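Local atomic coordinates of alpha-1,3-glucanase (Bacillus circulans, PDB entry 5ZRU), a protein that hydrolyses alpha-1,3-glucan as a family GH87 glycoside hydrolase, this chain being the catalytic unit of a longer, probably carbohydrate-binding protein. Residues H312-E317 / C321-G326; S344-R347 / G353-F356; G267-R272 / L277-I282. All blocks are in the same frame, centred on the assembly; numbering follows the deposited sequence.

From the N terminus, the chain closes three short loops one after another, with no nesting and no crossing. Contact 3 comes first: strand 269-273 turns through a few residues into 277-280, on another face of the beta-helix, before a corner at H281 like that of strand 310-317 at N313. Contact 1 makes the reverse passage, from strand 310-317 to 323-325, and contact 2 repeats it one turn later, from 345-347 to 354-357. Strand 310-317 lies between 277-285 and 345-347 and pairs in parallel with both. N313 O meets H281 N at 2.8 Å, and V314 O meets R345 N at 2.9 Å. Contacts 1 and 3 share a zinc ion, through H312 and D278.

Contact 1. Residues H312-E317 / C321-G326; sequences HNVWVE and CGFWVG. With ZN (zinc ion), chain F.
The ring of F323 presents its edge to V314, whose CG2 lies near the ring plane at 4.2 Å from CZ, while F301 stacks against the same ring. The two side chains approach from opposite directions across the interior. V314 has CG1 anti to its carbonyl carbon (chi1 -64°), which turns CG2 toward the phenyl group. One step further along the strand, V316 lays CG2 against the backbone of G322, 4.3 Å from its CA, so that the methyl rests on the glycine main chain. I346 and V354 from the following strands also touch F323, adding further apolar groups to the same interior.

At the beginning of 312-317 a second flat group has both ring nitrogens engaged. H312 ND1 donates a nearly straight bond (172°) to N313 OD1 at 2.8 Å, in the imidazole plane and on a lone pair of the amide oxygen. This grip fixes the rotation of the ring and leaves NE2 to bind zinc at 2.1 Å. N313 thus acts as a second-shell residue, and a water plus H3 and D278 complete the metal's surroundings, a feature of this protein. The chain turns a corner at N313, so H312 and the two valines serve different faces. Apolar residues of successive faces meet here inside a parallel beta-helix, as expected of the pectate-lyase-like clan.

Contact 2. Residues S344-R347 / G353-F356; sequences SRIR and GVNF
I346 and G353 bring their CA atoms to 6.1 Å of each other where the chain, after strand 345-347, turns a corner into strand 354-357, on another face, and the contact between the two segments is made through I346 rather than through backbone pairing. The isoleucine uses both of its branches. CG2 rests against the carbonyl oxygen of G353 at 3.5 Å. The longer branch, with CG1 anti to the carbonyl carbon (chi1 -56°), carries CD1 forward to meet CG2 of V354 at 3.8 Å, the two side chains crossing at about a right angle. Both point into the interior of a parallel beta-helix, where residues of successive turns stack in line: I341 touches both side chains, and L378 touches V354. The residues flanking I346 go the other way. R347 extends outward to a salt bridge with E139, and R345 to one with E174, which ties this face of the helix to the N-terminal domain. R345 CB sits 3.9 Å above one face of the R347 guanidinium, toward its rim. Next to V354, N355 gives its amide ND2 to OD2 of D352, a calcium ligand.

Contact 3. Residues G267-R272 / L277-I282; sequences GGISFR and LDFSHI. With ZN (zinc ion), chain F; CA (calcium ion), chain L.
F271 has its CG anti to the carbonyl carbon (chi1 -68°), whereas F279 has CG anti to the backbone N (chi1 -172°), and these two settings bring the rings together inside the parallel beta-helix, between strands on different faces of the coil. The pair is an offset edge-to-face stack: the edge of F271 is turned to the face of F279, with centroids 5.9 Å apart and planes at 71°. L277 lays its CD2 methyl over one face of F271, a CH-pi contact 3.8 Å from the ring centroid. The opposite face receives CG2 of I269, so the ring is clamped between two aliphatic groups. I269 also reaches F279 with its other branch, CD1 lying 3.5 Å from CZ. An alanine in place of F271 is likely to open a gap between the L277 and I269 methyls and leave F279 without its edge partner. Outside this apolar core, D278 points away from 267-272 and binds through OD2, at 2.0 Å, the zinc also bound by H312. H281 NE2 lies 2.2 Å from an ion modelled as calcium. The zinc-bound water is hydrogen-bonded to S280 OG at 3.1 Å.

Contact 1. Residues H312-E317 / C321-G326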
ATOM      1  N   HIS A 312      -9.054  -1.165  12.462  1.00  7.25           N
ATOM      2  CA  HIS A 312      -7.716  -1.116  13.022  1.00  8.50           C
ATOM      3  C   HIS A 312      -7.182  -2.519  13.260  1.00 10.13           C
ATOM      4  O   HIS A 312      -7.943  -3.469  13.447  1.00  6.42           O
ATOM      5  CB  HIS A 312      -7.701  -0.301  14.329  1.00  7.73           C
ATOM      6  CG  HIS A 312      -8.454  -0.934  15.460  1.00 10.47           C
ATOM      7  ND1 HIS A 312      -7.867  -1.817  16.341  1.00 10.82           N
ATOM      8  CD2 HIS A 312      -9.738  -0.786  15.873  1.00  9.65           C
ATOM      9  CE1 HIS A 312      -8.753  -2.189  17.247  1.00  9.71           C
ATOM     10  NE2 HIS A 312      -9.896  -1.578  16.987  1.00  9.97           N
ATOM     11  N   ASN A 313      -5.857  -2.643  13.220  1.00  8.66           N
ATOM     12  CA  ASN A 313      -5.207  -3.937  13.422  1.00  8.22           C
ATOM     13  C   ASN A 313      -5.773  -4.982  12.459  1.00 10.13           C
ATOM     14  O   ASN A 313      -6.162  -6.083  12.848  1.00  8.28           O
ATOM     15  CB  ASN A 313      -5.352  -4.393  14.877  1.00  8.74           C
ATOM     16  CG  ASN A 313      -4.638  -3.471  15.842  1.00 10.80           C
ATOM     17  OD1 ASN A 313      -5.184  -2.455  16.275  1.00 13.13           O
ATOM     18  ND2 ASN A 313      -3.408  -3.826  16.189  1.00 10.11           N
ATOM     19  N   VAL A 314      -5.858  -4.613  11.184  1.00  9.20           N
ATOM     20  CA  VAL A 314      -6.252  -5.565  10.156  1.00  9.54           C
ATOM     21  C   VAL A 314      -5.084  -5.747   9.193  1.00  8.45           C
ATOM     22  O   VAL A 314      -4.160  -4.930   9.119  1.00  9.09           O
ATOM     23  CB  VAL A 314      -7.531  -5.140   9.395  1.00  9.93           C
ATOM     24  CG1 VAL A 314      -8.749  -5.108  10.329  1.00  8.86           C
ATOM     25  CG2 VAL A 314      -7.338  -3.784   8.679  1.00  8.86           C
ATOM     26  N   TRP A 315      -5.146  -6.844   8.447  1.00  8.18           N
ATOM     27  CA  TRP A 315      -4.123  -7.229   7.481  1.00  7.08           C
ATOM     28  C   TRP A 315      -4.888  -7.649   6.232  1.00  8.82           C
ATOM     29  O   TRP A 315      -5.604  -8.654   6.260  1.00  8.98           O
ATOM     30  CB  TRP A 315      -3.271  -8.371   8.040  1.00  7.41           C
ATOM     31  CG  TRP A 315      -2.010  -8.697   7.287  1.00  7.84           C
ATOM     32  CD1 TRP A 315      -1.645  -8.252   6.046  1.00 10.46           C
ATOM     33  CD2 TRP A 315      -0.948  -9.544   7.741  1.00  9.22           C
ATOM     34  NE1 TRP A 315      -0.410  -8.767   5.705  1.00  9.42           N
ATOM     35  CE2 TRP A 315       0.035  -9.562   6.734  1.00  9.46           C
ATOM     36  CE3 TRP A 315      -0.733 -10.293   8.910  1.00  8.34           C
ATOM     37  CZ2 TRP A 315       1.219 -10.302   6.853  1.00 10.30           C
ATOM     38  CZ3 TRP A 315       0.450 -11.021   9.034  1.00  8.78           C
ATOM     39  CH2 TRP A 315       1.411 -11.014   8.013  1.00 10.04           C
ATOM     40  N   VAL A 316      -4.806  -6.857   5.159  1.00  7.92           N
ATOM     41  CA  VAL A 316      -5.608  -7.115   3.963  1.00  6.46           C
ATOM     42  C   VAL A 316      -4.720  -7.038   2.729  1.00  9.28           C
ATOM     43  O   VAL A 316      -3.859  -6.157   2.619  1.00  7.52           O
ATOM     44  CB  VAL A 316      -6.812  -6.154   3.832  1.00  9.37           C
ATOM     45  CG1 VAL A 316      -7.753  -6.339   5.015  1.00 13.91           C
ATOM     46  CG2 VAL A 316      -6.351  -4.697   3.700  1.00 10.00           C
ATOM     47  N   GLU A 317      -4.915  -7.983   1.809  1.00  9.05           N
ATOM     48  CA  GLU A 317      -4.099  -8.004   0.607  1.00  8.74           C
ATOM     49  C   GLU A 317      -4.863  -8.633  -0.549  1.00  9.79           C
ATOM     50  O   GLU A 317      -5.821  -9.386  -0.357  1.00  9.31           O
ATOM     51  CB  GLU A 317      -2.766  -8.744   0.834  1.00 12.64           C
ATOM     52  CG  GLU A 317      -2.852 -10.151   1.367  1.00 13.59           C
ATOM     53  CD  GLU A 317      -1.469 -10.750   1.689  1.00 12.82           C
ATOM     54  OE1 GLU A 317      -0.438 -10.096   1.419  1.00 13.02           O
ATOM     55  OE2 GLU A 317      -1.423 -11.880   2.219  1.00 13.11           O
ATOM     56  N   CYS A 321      -8.677  -2.567  -4.160  1.00  9.66           N
ATOM     57  CA  CYS A 321      -8.023  -1.614  -3.282  1.00 10.42           C
ATOM     58  C   CYS A 321      -8.130  -2.176  -1.874  1.00  8.73           C
ATOM     59  O   CYS A 321      -9.011  -2.994  -1.591  1.00  9.00           O
ATOM     60  CB  CYS A 321      -8.686  -0.229  -3.311  1.00  9.68           C
ATOM     61  SG  CYS A 321      -8.925   0.509  -4.937  1.00 13.70           S
ATOM     62  N   GLY A 322      -7.260  -1.713  -0.983  1.00  7.63           N
ATOM     63  CA  GLY A 322      -7.398  -2.094   0.416  1.00  8.80           C
ATOM     64  C   GLY A 322      -8.694  -1.560   1.002  1.00  9.37           C
ATOM     65  O   GLY A 322      -9.522  -2.317   1.527  1.00  8.40           O
ATOM     66  N   PHE A 323      -8.862  -0.240   0.913  1.00  8.72           N
ATOM     67  CA  PHE A 323     -10.040   0.489   1.368  1.00  7.42           C
ATOM     68  C   PHE A 323     -10.502   1.431   0.268  1.00  7.94           C
ATOM     69  O   PHE A 323      -9.687   2.167  -0.293  1.00 10.20           O
ATOM     70  CB  PHE A 323      -9.736   1.366   2.608  1.00  7.22           C
ATOM     71  CG  PHE A 323      -9.463   0.593   3.870  1.00 10.04           C
ATOM     72  CD1 PHE A 323      -8.267  -0.096   4.039  1.00  8.04           C
ATOM     73  CD2 PHE A 323     -10.396   0.573   4.887  1.00  9.53           C
ATOM     74  CE1 PHE A 323      -8.008  -0.791   5.220  1.00  9.33           C
ATOM     75  CE2 PHE A 323     -10.146  -0.112   6.063  1.00  9.42           C
ATOM     76  CZ  PHE A 323      -8.959  -0.791   6.233  1.00  9.33           C
ATOM     77  N   TRP A 324     -11.807   1.471   0.004  1.00  8.74           N
ATOM     78  CA  TRP A 324     -12.387   2.555  -0.796  1.00  8.97           C
ATOM     79  C   TRP A 324     -13.530   3.178  -0.001  1.00  8.19           C
ATOM     80  O   TRP A 324     -14.628   2.616   0.069  1.00  9.77           O
ATOM     81  CB  TRP A 324     -12.869   2.066  -2.160  1.00 11.09           C
ATOM     82  CG  TRP A 324     -13.179   3.221  -3.060  1.00 11.81           C
ATOM     83  CD1 TRP A 324     -14.342   3.947  -3.112  1.00 11.62           C
ATOM     84  CD2 TRP A 324     -12.288   3.813  -4.013  1.00 12.14           C
ATOM     85  NE1 TRP A 324     -14.223   4.954  -4.055  1.00 13.09           N
ATOM     86  CE2 TRP A 324     -12.976   4.879  -4.627  1.00 14.37           C
ATOM     87  CE3 TRP A 324     -10.975   3.528  -4.422  1.00 12.10           C
ATOM     88  CZ2 TRP A 324     -12.387   5.674  -5.620  1.00 15.40           C
ATOM     89  CZ3 TRP A 324     -10.398   4.316  -5.411  1.00 14.33           C
ATOM     90  CH2 TRP A 324     -11.102   5.371  -5.998  1.00 12.18           C
ATOM     91  N   VAL A 325     -13.271   4.327   0.618  1.00  7.86           N
ATOM     92  CA  VAL A 325     -14.238   4.961   1.511  1.00  8.12           C
ATOM     93  C   VAL A 325     -15.044   5.951   0.681  1.00 10.93           C
ATOM     94  O   VAL A 325     -14.508   6.952   0.203  1.00  9.29           O
ATOM     95  CB  VAL A 325     -13.540   5.648   2.689  1.00  7.95           C
ATOM     96  CG1 VAL A 325     -14.565   6.160   3.710  1.00  8.67           C
ATOM     97  CG2 VAL A 325     -12.593   4.657   3.344  1.00 10.23           C
ATOM     98  N   GLY A 326     -16.331   5.667   0.499  1.00  9.90           N
ATOM     99  CA  GLY A 326     -17.146   6.562  -0.298  1.00 10.86           C
ATOM    100  C   GLY A 326     -18.527   6.035  -0.610  1.00 11.01           C
ATOM    101  O   GLY A 326     -18.703   4.855  -0.931  1.00 13.10           O
TER
HETATM  102 ZN    ZN F 604     -11.577  -1.681  18.217  1.00 13.88          ZN
HETATM  103  O   HOH W   1     -11.326  -3.602  19.081  1.00 14.62           O

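Contact 2. Residues S344-R347 / G353-F356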
ATOM      1  N   SER A 344      -2.428  -1.142  10.809  1.00  8.71           N
ATOM      2  CA  SER A 344      -2.861  -2.131   9.832  1.00  6.63           C
ATOM      3  C   SER A 344      -1.806  -2.348   8.755  1.00  9.52           C
ATOM      4  O   SER A 344      -0.852  -1.582   8.602  1.00  9.83           O
ATOM      5  CB  SER A 344      -4.190  -1.717   9.196  1.00  8.92           C
ATOM      6  OG  SER A 344      -5.201  -1.635  10.189  1.00  8.47           O
ATOM      7  N   ARG A 345      -1.994  -3.431   8.009  1.00  8.24           N
ATOM      8  CA  ARG A 345      -1.082  -3.859   6.953  1.00  7.90           C
ATOM      9  C   ARG A 345      -1.915  -3.984   5.688  1.00  8.26           C
ATOM     10  O   ARG A 345      -2.790  -4.850   5.594  1.00  9.89           O
ATOM     11  CB  ARG A 345      -0.400  -5.174   7.324  1.00  9.67           C
ATOM     12  CG  ARG A 345       0.353  -5.068   8.663  1.00  9.95           C
ATOM     13  CD  ARG A 345       0.905  -6.421   9.149  1.00 10.05           C
ATOM     14  NE  ARG A 345       1.235  -6.361  10.580  1.00  9.12           N
ATOM     15  CZ  ARG A 345       2.074  -7.196  11.192  1.00 12.57           C
ATOM     16  NH1 ARG A 345       2.670  -8.151  10.502  1.00  9.84           N
ATOM     17  NH2 ARG A 345       2.331  -7.067  12.494  1.00  8.98           N
ATOM     18  N   ILE A 346      -1.682  -3.092   4.740  1.00  7.40           N
ATOM     19  CA  ILE A 346      -2.532  -2.967   3.566  1.00  6.23           C
ATOM     20  C   ILE A 346      -1.588  -3.118   2.386  1.00  8.86           C
ATOM     21  O   ILE A 346      -0.832  -2.193   2.066  1.00  8.63           O
ATOM     22  CB  ILE A 346      -3.284  -1.633   3.542  1.00  6.93           C
ATOM     23  CG1 ILE A 346      -4.090  -1.466   4.840  1.00  8.01           C
ATOM     24  CG2 ILE A 346      -4.188  -1.553   2.305  1.00  8.12           C
ATOM     25  CD1 ILE A 346      -4.509  -0.007   5.158  1.00  7.60           C
ATOM     26  N   ARG A 347      -1.571  -4.304   1.777  1.00  7.58           N
ATOM     27  CA  ARG A 347      -0.445  -4.676   0.926  1.00  6.14           C
ATOM     28  C   ARG A 347      -0.909  -5.458  -0.288  1.00  7.75           C
ATOM     29  O   ARG A 347      -1.944  -6.125  -0.259  1.00  7.19           O
ATOM     30  CB  ARG A 347       0.583  -5.525   1.691  1.00  6.94           C
ATOM     31  CG  ARG A 347       1.102  -4.888   2.990  1.00  7.64           C
ATOM     32  CD  ARG A 347       2.180  -5.784   3.610  1.00  8.62           C
ATOM     33  NE  ARG A 347       2.756  -5.219   4.835  1.00  7.96           N
ATOM     34  CZ  ARG A 347       3.333  -5.954   5.779  1.00 11.40           C
ATOM     35  NH1 ARG A 347       3.399  -7.278   5.622  1.00  8.80           N
ATOM     36  NH2 ARG A 347       3.840  -5.380   6.879  1.00  8.37           N
ATOM     37  N   GLY A 353      -4.018   1.587  -2.028  1.00  9.70           N
ATOM     38  CA  GLY A 353      -4.095   1.063  -0.677  1.00  9.24           C
ATOM     39  C   GLY A 353      -5.336   1.559   0.053  1.00  7.52           C
ATOM     40  O   GLY A 353      -6.166   0.763   0.500  1.00  8.78           O
ATOM     41  N   VAL A 354      -5.480   2.878   0.166  1.00  7.52           N
ATOM     42  CA  VAL A 354      -6.647   3.510   0.782  1.00  5.77           C
ATOM     43  C   VAL A 354      -7.000   4.730  -0.050  1.00  8.18           C
ATOM     44  O   VAL A 354      -6.126   5.555  -0.344  1.00  8.89           O
ATOM     45  CB  VAL A 354      -6.400   3.959   2.238  1.00  7.96           C
ATOM     46  CG1 VAL A 354      -7.669   4.670   2.806  1.00  8.15           C
ATOM     47  CG2 VAL A 354      -5.995   2.793   3.128  1.00  9.19           C
ATOM     48  N   ASN A 355      -8.272   4.866  -0.412  1.00  5.68           N
ATOM     49  CA  ASN A 355      -8.747   6.103  -1.015  1.00  8.12           C
ATOM     50  C   ASN A 355      -9.903   6.654  -0.192  1.00  8.96           C
ATOM     51  O   ASN A 355     -10.917   5.973   0.001  1.00  9.57           O
ATOM     52  CB  ASN A 355      -9.160   5.884  -2.474  1.00 11.40           C
ATOM     53  CG  ASN A 355      -9.269   7.190  -3.245  1.00 13.38           C
ATOM     54  OD1 ASN A 355      -9.941   8.133  -2.816  1.00 12.48           O
ATOM     55  ND2 ASN A 355      -8.584   7.261  -4.378  1.00 11.29           N
ATOM     56  N   PHE A 356      -9.733   7.878   0.305  1.00  8.38           N
ATOM     57  CA  PHE A 356     -10.794   8.659   0.950  1.00  8.21           C
ATOM     58  C   PHE A 356     -11.498   9.473  -0.133  1.00 10.23           C
ATOM     59  O   PHE A 356     -11.011  10.532  -0.531  1.00 10.58           O
ATOM     60  CB  PHE A 356     -10.205   9.587   2.009  1.00  9.22           C
ATOM     61  CG  PHE A 356      -9.725   8.889   3.261  1.00  9.75           C
ATOM     62  CD1 PHE A 356     -10.149   7.603   3.573  1.00  8.33           C
ATOM     63  CD2 PHE A 356      -8.853   9.539   4.139  1.00  9.78           C
ATOM     64  CE1 PHE A 356      -9.705   6.968   4.748  1.00  7.65           C
ATOM     65  CE2 PHE A 356      -8.418   8.917   5.313  1.00 10.26           C
ATOM     66  CZ  PHE A 356      -8.853   7.626   5.617  1.00  8.95           C
TER

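Contact 3. Residues G267-R272 / L277-I282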
ATOM      1  N   GLY A 267     -16.470 -10.262  -3.720  1.00  9.91           N
ATOM      2  CA  GLY A 267     -15.689 -10.426  -2.507  1.00  8.11           C
ATOM      3  C   GLY A 267     -15.434  -9.075  -1.877  1.00  9.25           C
ATOM      4  O   GLY A 267     -15.836  -8.034  -2.401  1.00 11.42           O
ATOM      5  N   GLY A 268     -14.740  -9.100  -0.741  1.00  9.42           N
ATOM      6  CA  GLY A 268     -14.564  -7.896   0.047  1.00  9.01           C
ATOM      7  C   GLY A 268     -15.786  -7.611   0.904  1.00  8.44           C
ATOM      8  O   GLY A 268     -16.797  -8.321   0.869  1.00 10.67           O
ATOM      9  N   ILE A 269     -15.679  -6.553   1.703  1.00  8.13           N
ATOM     10  CA  ILE A 269     -16.710  -6.178   2.670  1.00 10.69           C
ATOM     11  C   ILE A 269     -17.332  -4.850   2.264  1.00 10.49           C
ATOM     12  O   ILE A 269     -16.617  -3.864   2.041  1.00 11.00           O
ATOM     13  CB  ILE A 269     -16.130  -6.092   4.093  1.00  8.77           C
ATOM     14  CG1 ILE A 269     -15.744  -7.491   4.580  1.00  9.77           C
ATOM     15  CG2 ILE A 269     -17.141  -5.453   5.045  1.00 12.65           C
ATOM     16  CD1 ILE A 269     -15.074  -7.497   5.985  1.00  9.83           C
ATOM     17  N   SER A 270     -18.664  -4.814   2.187  1.00 10.06           N
ATOM     18  CA  SER A 270     -19.390  -3.578   1.929  1.00 11.14           C
ATOM     19  C   SER A 270     -20.109  -3.180   3.207  1.00 13.15           C
ATOM     20  O   SER A 270     -20.999  -3.904   3.667  1.00 12.70           O
ATOM     21  CB  SER A 270     -20.392  -3.740   0.780  1.00 11.57           C
ATOM     22  OG  SER A 270     -21.317  -2.654   0.751  1.00 12.83           O
ATOM     23  N   PHE A 271     -19.720  -2.041   3.784  1.00 11.90           N
ATOM     24  CA  PHE A 271     -20.377  -1.509   4.975  1.00 12.51           C
ATOM     25  C   PHE A 271     -21.543  -0.611   4.581  1.00 12.41           C
ATOM     26  O   PHE A 271     -21.397   0.261   3.717  1.00 10.12           O
ATOM     27  CB  PHE A 271     -19.411  -0.686   5.829  1.00  8.60           C
ATOM     28  CG  PHE A 271     -18.304  -1.477   6.486  1.00 10.71           C
ATOM     29  CD1 PHE A 271     -18.584  -2.507   7.376  1.00  9.50           C
ATOM     30  CD2 PHE A 271     -16.977  -1.126   6.266  1.00 12.91           C
ATOM     31  CE1 PHE A 271     -17.564  -3.197   8.007  1.00 10.97           C
ATOM     32  CE2 PHE A 271     -15.947  -1.813   6.885  1.00 12.75           C
ATOM     33  CZ  PHE A 271     -16.242  -2.854   7.757  1.00 12.74           C
ATOM     34  N   ARG A 272     -22.684  -0.801   5.239  1.00 11.23           N
ATOM     35  CA  ARG A 272     -23.826   0.114   5.145  1.00 12.94           C
ATOM     36  C   ARG A 272     -24.151   0.581   6.562  1.00 12.38           C
ATOM     37  O   ARG A 272     -25.137   0.150   7.171  1.00 13.82           O
ATOM     38  CB  ARG A 272     -25.037  -0.556   4.467  1.00 14.83           C
ATOM     39  CG  ARG A 272     -24.765  -1.039   3.052  1.00 15.46           C
ATOM     40  CD  ARG A 272     -24.496   0.123   2.107  1.00 15.50           C
ATOM     41  NE  ARG A 272     -24.255  -0.333   0.740  1.00 13.69           N
ATOM     42  CZ  ARG A 272     -23.900   0.465  -0.265  1.00 17.33           C
ATOM     43  NH1 ARG A 272     -23.735   1.767  -0.057  1.00 11.32           N
ATOM     44  NH2 ARG A 272     -23.707  -0.041  -1.479  1.00 16.96           N
ATOM     45  N   LEU A 277     -18.804   2.050  13.346  1.00 10.70           N
ATOM     46  CA  LEU A 277     -18.337   0.679  13.242  1.00 10.73           C
ATOM     47  C   LEU A 277     -16.930   0.593  13.818  1.00 12.39           C
ATOM     48  O   LEU A 277     -16.160   1.558  13.771  1.00  9.98           O
ATOM     49  CB  LEU A 277     -18.373   0.187  11.793  1.00 12.83           C
ATOM     50  CG  LEU A 277     -17.445   0.780  10.739  1.00 15.62           C
ATOM     51  CD1 LEU A 277     -16.133   0.014  10.703  1.00 14.68           C
ATOM     52  CD2 LEU A 277     -18.121   0.748   9.358  1.00 15.55           C
ATOM     53  N   ASP A 278     -16.616  -0.564  14.400  1.00  8.52           N
ATOM     54  CA  ASP A 278     -15.277  -0.862  14.900  1.00  9.90           C
ATOM     55  C   ASP A 278     -14.953  -2.267  14.424  1.00  9.79           C
ATOM     56  O   ASP A 278     -15.605  -3.232  14.838  1.00 11.98           O
ATOM     57  CB  ASP A 278     -15.193  -0.771  16.428  1.00  9.68           C
ATOM     58  CG  ASP A 278     -13.760  -0.919  16.934  1.00 13.89           C
ATOM     59  OD1 ASP A 278     -12.990   0.046  16.824  1.00 14.65           O
ATOM     60  OD2 ASP A 278     -13.386  -2.010  17.401  1.00 13.98           O
ATOM     61  N   PHE A 279     -13.979  -2.376  13.524  1.00  9.52           N
ATOM     62  CA  PHE A 279     -13.656  -3.633  12.861  1.00  8.65           C
ATOM     63  C   PHE A 279     -12.173  -3.867  13.077  1.00  8.63           C
ATOM     64  O   PHE A 279     -11.364  -2.996  12.745  1.00  9.17           O
ATOM     65  CB  PHE A 279     -13.998  -3.544  11.363  1.00  8.63           C
ATOM     66  CG  PHE A 279     -13.881  -4.842  10.623  1.00 10.00           C
ATOM     67  CD1 PHE A 279     -12.636  -5.362  10.289  1.00 11.99           C
ATOM     68  CD2 PHE A 279     -15.027  -5.528  10.223  1.00  9.52           C
ATOM     69  CE1 PHE A 279     -12.527  -6.571   9.596  1.00  9.14           C
ATOM     70  CE2 PHE A 279     -14.924  -6.739   9.527  1.00 10.63           C
ATOM     71  CZ  PHE A 279     -13.677  -7.252   9.218  1.00 10.75           C
ATOM     72  N   SER A 280     -11.807  -5.026  13.632  1.00  7.39           N
ATOM     73  CA  SER A 280     -10.409  -5.166  14.018  1.00  7.85           C
ATOM     74  C   SER A 280      -9.984  -6.622  14.077  1.00 10.60           C
ATOM     75  O   SER A 280     -10.808  -7.533  14.204  1.00  8.59           O
ATOM     76  CB  SER A 280     -10.130  -4.513  15.380  1.00 10.35           C
ATOM     77  OG  SER A 280     -10.819  -5.178  16.431  1.00  9.21           O
ATOM     78  N   HIS A 281      -8.658  -6.807  13.987  1.00  7.89           N
ATOM     79  CA  HIS A 281      -7.961  -8.024  14.417  1.00  9.29           C
ATOM     80  C   HIS A 281      -8.283  -9.212  13.516  1.00 10.67           C
ATOM     81  O   HIS A 281      -8.536 -10.328  13.980  1.00  7.32           O
ATOM     82  CB  HIS A 281      -8.246  -8.323  15.889  1.00  8.10           C
ATOM     83  CG  HIS A 281      -7.495  -7.410  16.803  1.00  9.58           C
ATOM     84  ND1 HIS A 281      -6.118  -7.349  16.811  1.00  9.39           N
ATOM     85  CD2 HIS A 281      -7.921  -6.477  17.684  1.00 11.29           C
ATOM     86  CE1 HIS A 281      -5.726  -6.437  17.683  1.00 12.59           C
ATOM     87  NE2 HIS A 281      -6.802  -5.895  18.227  1.00 14.35           N
ATOM     88  N   ILE A 282      -8.227  -8.961  12.209  1.00  7.05           N
ATOM     89  CA  ILE A 282      -8.584  -9.938  11.189  1.00  8.04           C
ATOM     90  C   ILE A 282      -7.606  -9.795  10.039  1.00 10.31           C
ATOM     91  O   ILE A 282      -7.214  -8.675   9.688  1.00  9.12           O
ATOM     92  CB  ILE A 282     -10.037  -9.715  10.718  1.00 11.97           C
ATOM     93  CG1 ILE A 282     -11.010 -10.179  11.805  1.00 11.84           C
ATOM     94  CG2 ILE A 282     -10.326 -10.415   9.395  1.00 15.48           C
ATOM     95  CD1 ILE A 282     -12.360  -9.539  11.715  1.00 11.41           C
TER
HETATM   96 ZN    ZN F 604     -11.577  -1.681  18.217  1.00 13.88          ZN
HETATM   97 CA    CA L 610      -6.942  -4.559  19.938  1.00 22.98          CA
HETATM   98  O   HOH W   1     -11.326  -3.602  19.081  1.00 14.62           O
HETATM   99  O   HOH W   2      -6.092  -2.524  19.730  1.00 23.76           O
HETATM  100  O   HOH W   3      -9.262  -4.124  20.211  1.00 21.38           O